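Local coordinates for protein hemolysin (Streptococcus suis, PDB 3HVN) that probably lyses host cells by binding membrane cholesterol, changing shape, inserting into the membrane and assembling into an oligomeric pore, at residues Ser320-Gly325 with Ala332-Gly337; Leu208-Asp213 with Phe279-Thr284; Lys315-Ser320 with Gly337-Leu342; Thr176-Gln181 with Phe227-Tyr232; Gly157-Leu162 with Leu355-Pro360. The protein carries 1 engineered substitution. All blocks are in the same frame, centred on the assembly; numbering follows the deposited sequence.

Overall arrangement
From the N terminus, helix 151-166 contributes the first segment of interaction 5, whose partner lies almost 200 residues later, so every other contact nests inside the loop it closes. Strand 179-186 pairs with strand 221-236 in interaction 4. Before that loop closes, residues 208-213 open interaction 2, which ends on strand 276-284; interactions 2 and 4 therefore cross. Interaction 3 then encloses the hairpin of interaction 1, sharing S320 and G337. Interactions 1 and 4 pair strands of one antiparallel sheet, interaction 3 joins it to helix 339-350, and interaction 2 lays a helix end on it. Interaction 5 packs helix 151-166 on the loop leading into strand 359-367, where both touch Y232 of interaction 4.

Interaction 1. Residues Ser320-Gly325 with Ala332-Gly337; sequences SAYIFG and ATVVSG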
# COMPACT_ATOMS: atom_id res chain seq x y z
N SER A 320 -6.06 12.06 -0.63
CA SER A 320 -6.82 12.56 0.51
C SER A 320 -6.14 12.10 1.79
O SER A 320 -6.00 10.90 2.03
CB SER A 320 -8.27 12.06 0.46
OG SER A 320 -8.33 10.66 0.63
N ALA A 321 -5.70 13.05 2.61
CA ALA A 321 -4.90 12.73 3.78
C ALA A 321 -5.55 13.13 5.10
O ALA A 321 -6.13 14.21 5.22
CB ALA A 321 -3.52 13.37 3.66
N TYR A 322 -5.44 12.24 6.08
CA TYR A 322 -5.87 12.52 7.44
C TYR A 322 -4.62 12.68 8.31
O TYR A 322 -3.89 11.71 8.54
CB TYR A 322 -6.73 11.37 7.97
CG TYR A 322 -7.16 11.52 9.41
CD1 TYR A 322 -6.33 11.12 10.45
CD2 TYR A 322 -8.40 12.06 9.74
CE1 TYR A 322 -6.72 11.25 11.77
CE2 TYR A 322 -8.80 12.19 11.05
CZ TYR A 322 -7.95 11.79 12.07
OH TYR A 322 -8.34 11.92 13.38
N ILE A 323 -4.38 13.90 8.78
CA ILE A 323 -3.15 14.19 9.51
C ILE A 323 -3.44 14.65 10.94
O ILE A 323 -4.46 15.27 11.21
CB ILE A 323 -2.30 15.26 8.79
CG1 ILE A 323 -2.72 16.67 9.19
CG2 ILE A 323 -2.38 15.08 7.28
CD1 ILE A 323 -1.94 17.26 10.35
N PHE A 324 -2.52 14.33 11.85
CA PHE A 324 -2.60 14.85 13.21
C PHE A 324 -1.23 14.86 13.90
O PHE A 324 -0.44 13.92 13.75
CB PHE A 324 -3.63 14.09 14.05
CG PHE A 324 -3.31 12.64 14.25
CD1 PHE A 324 -3.75 11.68 13.35
CD2 PHE A 324 -2.59 12.23 15.35
CE1 PHE A 324 -3.47 10.35 13.54
CE2 PHE A 324 -2.30 10.89 15.55
CZ PHE A 324 -2.74 9.95 14.64
N GLY A 325 -0.96 15.93 14.64
CA GLY A 325 0.32 16.11 15.30
C GLY A 325 1.15 17.18 14.63
O GLY A 325 1.00 17.45 13.44
N ALA A 332 -7.45 17.04 14.52
CA ALA A 332 -6.82 16.53 13.30
C ALA A 332 -7.25 17.33 12.08
O ALA A 332 -8.19 18.12 12.14
CB ALA A 332 -7.14 15.05 13.12
N THR A 333 -6.56 17.11 10.96
CA THR A 333 -6.86 17.83 9.73
C THR A 333 -6.99 16.89 8.53
O THR A 333 -6.14 16.02 8.31
CB THR A 333 -5.78 18.89 9.42
OG1 THR A 333 -5.74 19.85 10.48
CG2 THR A 333 -6.09 19.60 8.11
N VAL A 334 -8.06 17.06 7.77
CA VAL A 334 -8.30 16.26 6.57
C VAL A 334 -8.10 17.12 5.32
O VAL A 334 -8.71 18.18 5.19
CB VAL A 334 -9.72 15.68 6.55
CG1 VAL A 334 -9.98 14.96 5.23
CG2 VAL A 334 -9.92 14.74 7.73
N VAL A 335 -7.25 16.65 4.41
CA VAL A 335 -6.97 17.41 3.19
C VAL A 335 -7.02 16.54 1.94
O VAL A 335 -6.17 15.67 1.74
CB VAL A 335 -5.60 18.11 3.25
CG1 VAL A 335 -5.34 18.86 1.96
CG2 VAL A 335 -5.53 19.04 4.45
N SER A 336 -8.02 16.78 1.10
CA SER A 336 -8.11 16.11 -0.19
C SER A 336 -7.57 17.04 -1.28
O SER A 336 -7.71 18.26 -1.18
CB SER A 336 -9.56 15.73 -0.50
OG SER A 336 -10.09 14.89 0.51
N GLY A 337 -6.96 16.46 -2.31
CA GLY A 337 -6.41 17.26 -3.39
C GLY A 337 -5.56 16.50 -4.38
O GLY A 337 -5.81 15.33 -4.67
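A321 and I323 each exchange two backbone hydrogen bonds with the facing strand. A321 N reaches V335 O at 2.8 Å, and V335 N returns a bond of the same length to A321 O. One step along, I323 N meets T333 O at 2.8 Å with a nearly straight N-H (176°), while T333 N binds I323 O. These two hydrogen-bonded pairs set the register of an antiparallel hairpin, with S320–S336 and Y322–V334 as the non-hydrogen-bonded pairs, and the short strand segments run at 166° to each other.

Packing differs on the two faces. On the face of Y322 and V334, the Tyr CG stands opposite the backbone N (chi1 176°), and the phenol extends toward the turn. There Y322 CZ comes 3.5 Å from A332 CB, while nearer the ring's root Y322 CD2 touches V334 CG2 at 3.7 Å; both approaches are oblique to the ring. The methyl of A332 is also 3.8 Å from F324 CB. On the other face I323 and T333 project together from the sheet, flank to flank, with I323 CG1 3.8 Å from T333 CB. T333 also lines the site of a bound hexafluoropropanol with D327 and I345.

Strand 318-324 is paired on its other side with strand 276-284, through S320, Y322 and F324, and helix 201-208 lies over Y322 and V334 through I204 and P207. In related cholesterol-dependent cytolysins the strand equivalent to 333-338 shields this strand edge and is thought to move aside when monomers assemble.

Interaction 2. Residues Leu208-Asp213 with Phe279-Thr284; sequences LDINFD and FIKLET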
# COMPACT_ATOMS: atom_id res chain seq x y z
N LEU A 208 -10.99 9.34 4.65
CA LEU A 208 -10.07 8.88 3.61
C LEU A 208 -10.77 8.64 2.27
O LEU A 208 -10.17 8.79 1.21
CB LEU A 208 -9.31 7.63 4.06
CG LEU A 208 -8.20 7.90 5.08
CD1 LEU A 208 -7.45 6.62 5.42
CD2 LEU A 208 -7.25 8.97 4.57
N ASP A 209 -12.05 8.26 2.32
CA ASP A 209 -12.82 7.99 1.12
C ASP A 209 -12.12 6.99 0.19
O ASP A 209 -11.50 7.38 -0.79
CB ASP A 209 -13.11 9.29 0.36
CG ASP A 209 -13.94 9.07 -0.89
OD1 ASP A 209 -14.71 8.08 -0.93
OD2 ASP A 209 -13.83 9.88 -1.83
N ILE A 210 -12.24 5.71 0.52
CA ILE A 210 -11.62 4.66 -0.28
C ILE A 210 -12.64 4.01 -1.21
O ILE A 210 -13.77 3.73 -0.80
CB ILE A 210 -10.97 3.59 0.61
CG1 ILE A 210 -10.07 4.24 1.66
CG2 ILE A 210 -10.19 2.59 -0.23
CD1 ILE A 210 -9.36 3.26 2.55
N ASN A 211 -12.24 3.76 -2.45
CA ASN A 211 -13.15 3.22 -3.45
C ASN A 211 -12.94 1.73 -3.72
O ASN A 211 -12.45 1.33 -4.78
CB ASN A 211 -13.04 4.02 -4.75
CG ASN A 211 -14.34 4.06 -5.52
OD1 ASN A 211 -15.23 3.23 -5.31
ND2 ASN A 211 -14.47 5.02 -6.42
N PHE A 212 -13.33 0.91 -2.75
CA PHE A 212 -13.19 -0.54 -2.85
C PHE A 212 -13.94 -1.11 -4.04
O PHE A 212 -13.46 -2.02 -4.71
CB PHE A 212 -13.66 -1.21 -1.56
CG PHE A 212 -12.86 -0.82 -0.35
CD1 PHE A 212 -11.64 -1.42 -0.08
CD2 PHE A 212 -13.34 0.14 0.53
CE1 PHE A 212 -10.91 -1.06 1.04
CE2 PHE A 212 -12.61 0.51 1.64
CZ PHE A 212 -11.39 -0.09 1.90
N ASP A 213 -15.13 -0.58 -4.29
CA ASP A 213 -15.93 -1.02 -5.43
C ASP A 213 -15.19 -0.75 -6.74
O ASP A 213 -15.11 -1.61 -7.61
CB ASP A 213 -17.30 -0.32 -5.44
CG ASP A 213 -18.14 -0.68 -4.23
OD1 ASP A 213 -17.71 -1.54 -3.44
OD2 ASP A 213 -19.24 -0.10 -4.08
N PHE A 279 -2.05 9.76 7.73
CA PHE A 279 -2.61 8.66 6.95
C PHE A 279 -3.10 9.16 5.60
O PHE A 279 -4.13 9.84 5.51
CB PHE A 279 -3.75 7.98 7.71
CG PHE A 279 -3.29 7.21 8.92
CD1 PHE A 279 -3.01 7.86 10.11
CD2 PHE A 279 -3.13 5.84 8.86
CE1 PHE A 279 -2.59 7.16 11.22
CE2 PHE A 279 -2.71 5.13 9.97
CZ PHE A 279 -2.43 5.79 11.15
N ILE A 280 -2.36 8.84 4.55
CA ILE A 280 -2.64 9.37 3.22
C ILE A 280 -3.26 8.33 2.29
O ILE A 280 -2.82 7.18 2.25
CB ILE A 280 -1.37 9.93 2.57
CG1 ILE A 280 -0.48 10.61 3.61
CG2 ILE A 280 -1.73 10.90 1.45
CD1 ILE A 280 0.82 11.14 3.06
N LYS A 281 -4.27 8.75 1.54
CA LYS A 281 -4.91 7.89 0.55
C LYS A 281 -4.60 8.41 -0.85
O LYS A 281 -4.94 9.55 -1.18
CB LYS A 281 -6.42 7.83 0.78
CG LYS A 281 -7.16 6.84 -0.10
CD LYS A 281 -7.45 7.40 -1.48
CE LYS A 281 -8.48 8.51 -1.43
NZ LYS A 281 -8.77 9.06 -2.78
N LEU A 282 -3.97 7.58 -1.67
CA LEU A 282 -3.60 7.97 -3.02
C LEU A 282 -4.35 7.18 -4.08
O LEU A 282 -4.19 5.97 -4.19
CB LEU A 282 -2.09 7.79 -3.24
CG LEU A 282 -1.14 8.77 -2.55
CD1 LEU A 282 -1.16 8.59 -1.04
CD2 LEU A 282 0.27 8.58 -3.08
N GLU A 283 -5.18 7.86 -4.86
CA GLU A 283 -5.90 7.20 -5.95
C GLU A 283 -5.44 7.69 -7.32
O GLU A 283 -5.18 8.88 -7.52
CB GLU A 283 -7.41 7.35 -5.80
CG GLU A 283 -7.94 8.75 -6.08
CD GLU A 283 -9.40 8.75 -6.46
OE1 GLU A 283 -9.91 7.69 -6.88
OE2 GLU A 283 -10.05 9.81 -6.34
N THR A 284 -5.35 6.74 -8.26
CA THR A 284 -4.93 7.04 -9.62
C THR A 284 -5.61 6.08 -10.61
O THR A 284 -5.80 4.91 -10.30
CB THR A 284 -3.41 6.93 -9.79
OG1 THR A 284 -2.76 7.80 -8.85
CG2 THR A 284 -2.99 7.31 -11.20
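The end of helix 201-208 rests on the central sheet of the toxin, where L208 and D209 lie against K281 of strand 276-284. In relatives, helices of the group that includes this one unfold into membrane-spanning hairpin strands during pore formation, so the contact probably belongs to the soluble state. The helix stops at D209, whose positive phi turns the chain away, and after two more residues N211 caps the next helix by binding the backbone N of A214.

The side chains of L208 and K281 run antiparallel alongside one another. One branch of the leucine does the touching: L208 CD2 lies 3.4 Å from F279 O and 4.0 Å from K281 CB. The lysine leaves its strand with CG opposite the backbone N (chi1 -173°), which brings K281 CG within 4.3 Å of I210 CG1. Two bends farther out then carry K281 CE beside the last helical carbonyl, L208 O (3.1 Å), and that of D209 just after it, 3.3 Å from D209 O. L208 O itself accepts a hydrogen bond from S320 OG, which ties the helix end to the adjoining strand as well.

A positive charge beside the C-terminal end of a helix would be expected to suit the partial negative charge gathered there. The ammonium stands 5.2 Å from D209, measured from K281 NZ to D209 OD2, and forms a long salt bridge along its own strand, K281 NZ to E283 OE2 at 3.9 Å.

Interaction 3. Residues Lys315-Ser320 with Gly337-Leu342; sequences KNTSFS and GNIETL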
# COMPACT_ATOMS: atom_id res chain seq x y z
N LYS A 315 0.62 12.48 -12.66
CA LYS A 315 -0.23 13.53 -13.21
C LYS A 315 -1.69 13.17 -13.00
O LYS A 315 -2.59 13.99 -13.22
CB LYS A 315 0.07 13.75 -14.70
CG LYS A 315 1.46 14.29 -14.97
CD LYS A 315 1.73 15.54 -14.14
CE LYS A 315 3.16 16.02 -14.31
NZ LYS A 315 3.45 17.21 -13.46
N ASN A 316 -1.93 11.94 -12.56
CA ASN A 316 -3.28 11.47 -12.26
C ASN A 316 -3.41 11.00 -10.82
O ASN A 316 -4.27 10.18 -10.50
CB ASN A 316 -3.68 10.35 -13.22
CG ASN A 316 -3.76 10.81 -14.66
OD1 ASN A 316 -3.92 12.00 -14.93
ND2 ASN A 316 -3.65 9.87 -15.59
N THR A 317 -2.56 11.52 -9.94
CA THR A 317 -2.58 11.15 -8.53
C THR A 317 -3.44 12.08 -7.69
O THR A 317 -3.00 13.17 -7.29
CB THR A 317 -1.16 11.10 -7.92
OG1 THR A 317 -0.31 12.02 -8.62
CG2 THR A 317 -0.57 9.71 -8.03
N SER A 318 -4.67 11.65 -7.43
CA SER A 318 -5.57 12.40 -6.56
C SER A 318 -5.55 11.80 -5.17
O SER A 318 -5.77 10.60 -5.00
CB SER A 318 -6.99 12.41 -7.13
OG SER A 318 -7.35 11.15 -7.65
N PHE A 319 -5.27 12.63 -4.17
CA PHE A 319 -5.05 12.12 -2.82
C PHE A 319 -6.02 12.70 -1.79
O PHE A 319 -6.70 13.69 -2.05
CB PHE A 319 -3.62 12.41 -2.37
CG PHE A 319 -3.44 13.75 -1.72
CD1 PHE A 319 -3.35 13.86 -0.35
CD2 PHE A 319 -3.38 14.90 -2.49
CE1 PHE A 319 -3.19 15.09 0.26
CE2 PHE A 319 -3.22 16.14 -1.89
CZ PHE A 319 -3.13 16.23 -0.52
N SER A 320 -6.06 12.06 -0.63
CA SER A 320 -6.82 12.56 0.51
C SER A 320 -6.14 12.10 1.79
O SER A 320 -6.00 10.90 2.03
CB SER A 320 -8.27 12.06 0.46
OG SER A 320 -8.33 10.66 0.63
N GLY A 337 -6.96 16.46 -2.31
CA GLY A 337 -6.41 17.26 -3.39
C GLY A 337 -5.56 16.50 -4.38
O GLY A 337 -5.81 15.33 -4.67
N ASN A 338 -4.55 17.18 -4.90
CA ASN A 338 -3.73 16.65 -5.99
C ASN A 338 -2.31 16.29 -5.55
O ASN A 338 -1.83 16.75 -4.51
CB ASN A 338 -3.68 17.65 -7.14
CG ASN A 338 -3.32 17.01 -8.46
OD1 ASN A 338 -3.20 15.78 -8.56
ND2 ASN A 338 -3.14 17.83 -9.49
N ILE A 339 -1.66 15.45 -6.36
CA ILE A 339 -0.27 15.07 -6.14
C ILE A 339 0.60 16.21 -5.58
O ILE A 339 1.16 16.09 -4.49
CB ILE A 339 0.38 14.56 -7.44
CG1 ILE A 339 1.89 14.39 -7.26
CG2 ILE A 339 0.06 15.49 -8.60
CD1 ILE A 339 2.27 13.33 -6.24
N GLU A 340 0.70 17.31 -6.33
CA GLU A 340 1.53 18.44 -5.90
C GLU A 340 1.13 18.90 -4.51
O GLU A 340 1.97 19.05 -3.62
CB GLU A 340 1.41 19.60 -6.89
CG GLU A 340 1.56 19.22 -8.35
CD GLU A 340 0.25 18.75 -8.96
OE1 GLU A 340 -0.79 18.83 -8.28
OE2 GLU A 340 0.27 18.31 -10.13
N THR A 341 -0.17 19.14 -4.33
CA THR A 341 -0.71 19.54 -3.04
C THR A 341 -0.23 18.57 -1.96
O THR A 341 0.10 18.99 -0.84
CB THR A 341 -2.25 19.57 -3.05
OG1 THR A 341 -2.70 20.35 -4.17
CG2 THR A 341 -2.77 20.19 -1.77
N LEU A 342 -0.20 17.29 -2.30
CA LEU A 342 0.31 16.28 -1.37
C LEU A 342 1.80 16.48 -1.08
O LEU A 342 2.22 16.50 0.08
CB LEU A 342 0.06 14.87 -1.91
CG LEU A 342 0.60 13.72 -1.05
CD1 LEU A 342 0.14 13.85 0.40
CD2 LEU A 342 0.19 12.37 -1.62
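F319 and G337 form an antiparallel hydrogen-bonded pair, F319 N reaching G337 O at 2.8 Å and G337 N returning to F319 O at 2.8 Å, while S318 and N338 make the non-hydrogen-bonded pair beside it. This is the open end of the 318-324/333-338 hairpin, where the second strand passes directly into helix 339-350.

At the changeover, I339 N faces two oxygens that are themselves close together. Its bond to T317 O, 2.8 Å long, is weak, bent to 127° at the hydrogen. The other oxygen, N338 OD1, is approached poorly, from above the amide plane, and its crowding against a second acceptor leaves its placement doubtful. The helix proper is under way once L342 N binds N338 O.

The F319 ring fills the angle between strand and helix. Its chi1 of 88° sets CG between the backbone N and carbonyl carbon and swings the ring across to the first helical turn. L342 arrives over one face, while the backbone N of G337 lies over the opposite face, toward the rim. T341 comes at the edge instead, its CB 3.7 Å from F319 CE2. Farther along the leucine, L342 CD1 is 3.6 Å from F319 CE1. I280 of strand 276-284 touches both F319 and L342, and I299 of helix 291-300 also packs on L342; S318 OG meanwhile bonds to E283 O on strand 276-284.

L342 CB stands almost over the ring centre, a CH-pi contact 3.4 Å from the centroid of the F319 ring and 10° off its normal.

Interaction 4. Residues Thr176-Gln181 with Phe227-Tyr232; sequences TQAELQ and FKQIYY
K228 lies alongside Q181 where strand 179-186 pairs antiparallel with strand 221-236, two strands of the sheet that in relatives rearranges into the pore. Its CB starts the contact, with K228 CB 3.5 Å from Q181 CB. The chain runs straight through CG, then K228 CD passes 3.8 Å from Q181 OE1. A bend at chi3 (-92°) turns the next carbon over the amide, putting K228 CE 3.6 Å from Q181 CD. At the tip, K228 NZ folds back to make a weak 3.3 Å hydrogen bond with Q181 O, and it has a stronger partner in the salt bridge to D183. The glutamine runs extended beside it, its NE2 bonded to D90.

Q181 O also receives K228 N, so the main-chain oxygen serves two donors of one residue. Q181 N bonds to K228 O, and E179 and I230 form the next hydrogen-bonded pair. Just beyond, Y231 and Y232 both face Y274 in a classic beta bulge, and A178 CB meets the first ring at Y231 CD2 (3.9 Å).

Turned to the face away from the lysine, L180 CD2 touches F227 CZ at 3.7 Å, oblique to the ring.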
# COMPACT_ATOMS: atom_id res chain seq x y z
N THR A 176 16.51 17.99 12.69
CA THR A 176 17.21 17.22 11.67
C THR A 176 16.25 16.34 10.88
O THR A 176 15.48 16.83 10.05
CB THR A 176 18.32 16.34 12.28
OG1 THR A 176 19.07 17.11 13.23
CG2 THR A 176 19.26 15.82 11.20
N GLN A 177 16.29 15.04 11.13
CA GLN A 177 15.42 14.09 10.45
C GLN A 177 14.68 13.20 11.44
O GLN A 177 15.19 12.16 11.85
CB GLN A 177 16.21 13.24 9.46
CG GLN A 177 15.36 12.30 8.62
CD GLN A 177 16.18 11.50 7.62
OE1 GLN A 177 17.41 11.57 7.61
NE2 GLN A 177 15.49 10.75 6.76
N ALA A 178 13.48 13.62 11.83
CA ALA A 178 12.64 12.84 12.72
C ALA A 178 12.45 11.43 12.17
O ALA A 178 12.58 11.21 10.96
CB ALA A 178 11.29 13.52 12.91
N GLU A 179 12.15 10.48 13.04
CA GLU A 179 12.03 9.09 12.60
C GLU A 179 10.84 8.88 11.68
O GLU A 179 9.69 9.02 12.10
CB GLU A 179 11.97 8.13 13.79
CG GLU A 179 13.33 7.74 14.36
CD GLU A 179 14.03 6.69 13.52
OE1 GLU A 179 13.36 6.07 12.66
OE2 GLU A 179 15.24 6.48 13.72
N LEU A 180 11.12 8.54 10.43
CA LEU A 180 10.08 8.32 9.43
C LEU A 180 9.58 6.88 9.47
O LEU A 180 10.30 5.96 9.08
CB LEU A 180 10.60 8.65 8.03
CG LEU A 180 11.20 10.04 7.81
CD1 LEU A 180 11.72 10.18 6.39
CD2 LEU A 180 10.17 11.12 8.12
N GLN A 181 8.36 6.70 9.94
CA GLN A 181 7.73 5.38 9.95
C GLN A 181 6.74 5.28 8.81
O GLN A 181 5.59 5.71 8.92
CB GLN A 181 7.05 5.11 11.30
CG GLN A 181 6.75 3.65 11.56
CD GLN A 181 6.31 3.39 12.99
OE1 GLN A 181 6.55 4.21 13.88
NE2 GLN A 181 5.66 2.26 13.21
N PHE A 227 2.08 7.49 6.94
CA PHE A 227 3.32 8.24 7.09
C PHE A 227 3.43 8.79 8.50
O PHE A 227 2.80 9.79 8.84
CB PHE A 227 3.40 9.37 6.06
CG PHE A 227 4.70 10.11 6.08
CD1 PHE A 227 4.83 11.30 6.78
CD2 PHE A 227 5.80 9.63 5.40
CE1 PHE A 227 6.03 11.99 6.80
CE2 PHE A 227 7.01 10.31 5.41
CZ PHE A 227 7.12 11.49 6.12
N LYS A 228 4.23 8.13 9.32
CA LYS A 228 4.51 8.60 10.66
C LYS A 228 5.83 9.37 10.69
O LYS A 228 6.78 9.01 10.00
CB LYS A 228 4.53 7.45 11.67
CG LYS A 228 3.16 7.13 12.27
CD LYS A 228 3.24 5.96 13.24
CE LYS A 228 2.95 4.64 12.55
NZ LYS A 228 3.77 4.44 11.33
N GLN A 229 5.86 10.42 11.49
CA GLN A 229 7.04 11.27 11.60
C GLN A 229 7.33 11.52 13.07
O GLN A 229 6.92 12.54 13.63
CB GLN A 229 6.80 12.59 10.87
CG GLN A 229 7.98 13.55 10.90
CD GLN A 229 7.67 14.86 10.20
OE1 GLN A 229 6.63 15.00 9.57
NE2 GLN A 229 8.58 15.81 10.31
N ILE A 230 8.01 10.58 13.71
CA ILE A 230 8.24 10.67 15.15
C ILE A 230 9.33 11.69 15.48
O ILE A 230 10.44 11.63 14.95
CB ILE A 230 8.57 9.30 15.79
CG1 ILE A 230 7.77 9.12 17.07
CG2 ILE A 230 10.05 9.16 16.07
CD1 ILE A 230 6.29 9.31 16.89
N TYR A 231 8.97 12.63 16.35
CA TYR A 231 9.90 13.64 16.83
C TYR A 231 10.65 13.12 18.05
O TYR A 231 11.86 13.28 18.17
CB TYR A 231 9.17 14.94 17.19
CG TYR A 231 8.61 15.68 16.00
CD1 TYR A 231 7.25 15.82 15.81
CD2 TYR A 231 9.46 16.26 15.06
CE1 TYR A 231 6.74 16.50 14.72
CE2 TYR A 231 8.97 16.94 13.97
CZ TYR A 231 7.60 17.06 13.80
OH TYR A 231 7.10 17.74 12.72
N TYR A 232 9.91 12.49 18.97
CA TYR A 232 10.55 11.87 20.13
C TYR A 232 9.80 10.63 20.61
O TYR A 232 8.79 10.24 20.02
CB TYR A 232 10.73 12.88 21.27
CG TYR A 232 9.44 13.42 21.85
CD1 TYR A 232 8.82 12.81 22.93
CD2 TYR A 232 8.85 14.57 21.33
CE1 TYR A 232 7.66 13.31 23.47
CE2 TYR A 232 7.68 15.08 21.86
CZ TYR A 232 7.09 14.45 22.93
OH TYR A 232 5.92 14.95 23.46

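Interaction 5. Residues Gly157-Leu162 with Leu355-Pro360; sequences GVNNLL and LNLGVP. Engineered in segment 355-360: L357 (natural residue Pro).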
# COMPACT_ATOMS: atom_id res chain seq x y z
N GLY A 157 6.82 15.57 33.96
CA GLY A 157 8.13 15.02 33.67
C GLY A 157 8.53 15.29 32.24
O GLY A 157 9.58 15.89 31.97
N VAL A 158 7.68 14.86 31.31
CA VAL A 158 7.91 15.11 29.89
C VAL A 158 8.11 16.61 29.67
O VAL A 158 8.89 17.02 28.81
CB VAL A 158 6.72 14.62 29.04
CG1 VAL A 158 6.96 14.93 27.57
CG2 VAL A 158 6.51 13.13 29.25
N ASN A 159 7.40 17.42 30.45
CA ASN A 159 7.52 18.87 30.37
C ASN A 159 8.91 19.36 30.75
O ASN A 159 9.52 20.14 30.03
CB ASN A 159 6.46 19.56 31.22
CG ASN A 159 5.11 19.62 30.54
OD1 ASN A 159 4.92 19.08 29.45
ND2 ASN A 159 4.15 20.28 31.18
N ASN A 160 9.41 18.91 31.90
CA ASN A 160 10.75 19.29 32.33
C ASN A 160 11.81 18.73 31.39
O ASN A 160 12.85 19.35 31.17
CB ASN A 160 11.01 18.89 33.79
CG ASN A 160 11.04 17.38 33.99
OD1 ASN A 160 11.76 16.67 33.30
ND2 ASN A 160 10.27 16.90 34.96
N LEU A 161 11.52 17.56 30.83
CA LEU A 161 12.41 16.97 29.83
C LEU A 161 12.47 17.86 28.59
O LEU A 161 13.50 18.48 28.30
CB LEU A 161 11.94 15.57 29.45
CG LEU A 161 12.06 14.50 30.53
CD1 LEU A 161 11.45 13.18 30.06
CD2 LEU A 161 13.51 14.30 30.93
N LEU A 162 11.36 17.91 27.86
CA LEU A 162 11.27 18.72 26.65
C LEU A 162 11.73 20.15 26.89
O LEU A 162 12.33 20.78 26.01
CB LEU A 162 9.84 18.72 26.11
CG LEU A 162 9.32 17.38 25.56
CD1 LEU A 162 7.85 17.50 25.20
CD2 LEU A 162 10.14 16.94 24.36
N LEU A 355 8.60 20.95 18.07
CA LEU A 355 8.99 19.89 18.99
C LEU A 355 8.51 20.20 20.40
O LEU A 355 8.38 19.31 21.24
CB LEU A 355 10.51 19.70 18.97
CG LEU A 355 11.12 18.52 19.75
CD1 LEU A 355 11.37 18.88 21.21
CD2 LEU A 355 10.24 17.28 19.64
N ASN A 356 8.23 21.48 20.65
CA ASN A 356 7.76 21.93 21.96
C ASN A 356 6.81 20.93 22.61
O ASN A 356 7.07 20.43 23.71
CB ASN A 356 7.09 23.30 21.85
CG ASN A 356 8.04 24.38 21.38
OD1 ASN A 356 9.25 24.18 21.34
ND2 ASN A 356 7.49 25.53 21.01
N LEU A 357 5.72 20.62 21.91
CA LEU A 357 4.74 19.66 22.40
C LEU A 357 4.05 18.95 21.24
O LEU A 357 3.34 19.58 20.45
CB LEU A 357 3.71 20.34 23.29
CG LEU A 357 4.19 20.87 24.64
CD1 LEU A 357 3.10 21.70 25.31
CD2 LEU A 357 4.63 19.73 25.54
N GLY A 358 4.25 17.64 21.14
CA GLY A 358 3.64 16.85 20.08
C GLY A 358 2.47 16.03 20.58
O GLY A 358 2.10 16.11 21.76
N VAL A 359 1.88 15.24 19.70
CA VAL A 359 0.74 14.40 20.05
C VAL A 359 1.10 12.93 19.88
O VAL A 359 1.84 12.57 18.96
CB VAL A 359 -0.50 14.75 19.21
CG1 VAL A 359 -0.51 13.96 17.91
CG2 VAL A 359 -1.78 14.49 19.99
N PRO A 360 0.59 12.06 20.77
CA PRO A 360 0.83 10.62 20.65
C PRO A 360 0.31 10.09 19.32
O PRO A 360 -0.86 10.28 19.01
CB PRO A 360 -0.00 10.03 21.80
CG PRO A 360 -0.15 11.14 22.77
CD PRO A 360 -0.20 12.40 21.97
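L162 carries most of the contact between helix 151-166 and the loop that leads into strand 359-367, and what it makes is mainly apolar. Its two methyl branches go to different residues. L162 CD2 meets L355 CD1 at 3.9 Å, and L162 CD1 lies 3.9 Å from L357 CD2. L357 is an engineered residue, proline in the natural sequence, so this second contact belongs to the crystallised variant. The CB of L162 already points to the loop, and its first torsion (chi1 -67°) sets CG beside the backbone N; chi2 (174°) then places the two methyls.

A second group pairs carbon with oxygen. L162 CD1 also approaches the main chain, 3.4 Å from N356 O, with L162 CB farther back at 4.0 Å from the same N356 O. One turn earlier on the helix, N159 OD1 comes 4.0 Å from the engineered L357 CD2, the two side chains passing each other at an angle.

Around these atoms, Y232 of strand 221-236 packs against both L162 and L355. L132 of strand 128-133 adds to the packing on L162, while Y231 adds to that on L355, so helix and loop meet over the end of the central sheet.

With neither a hydrogen bond nor a salt bridge between the segments and 170 Å² buried, the contact between them is apolar and non-directional, resting on methyl packing.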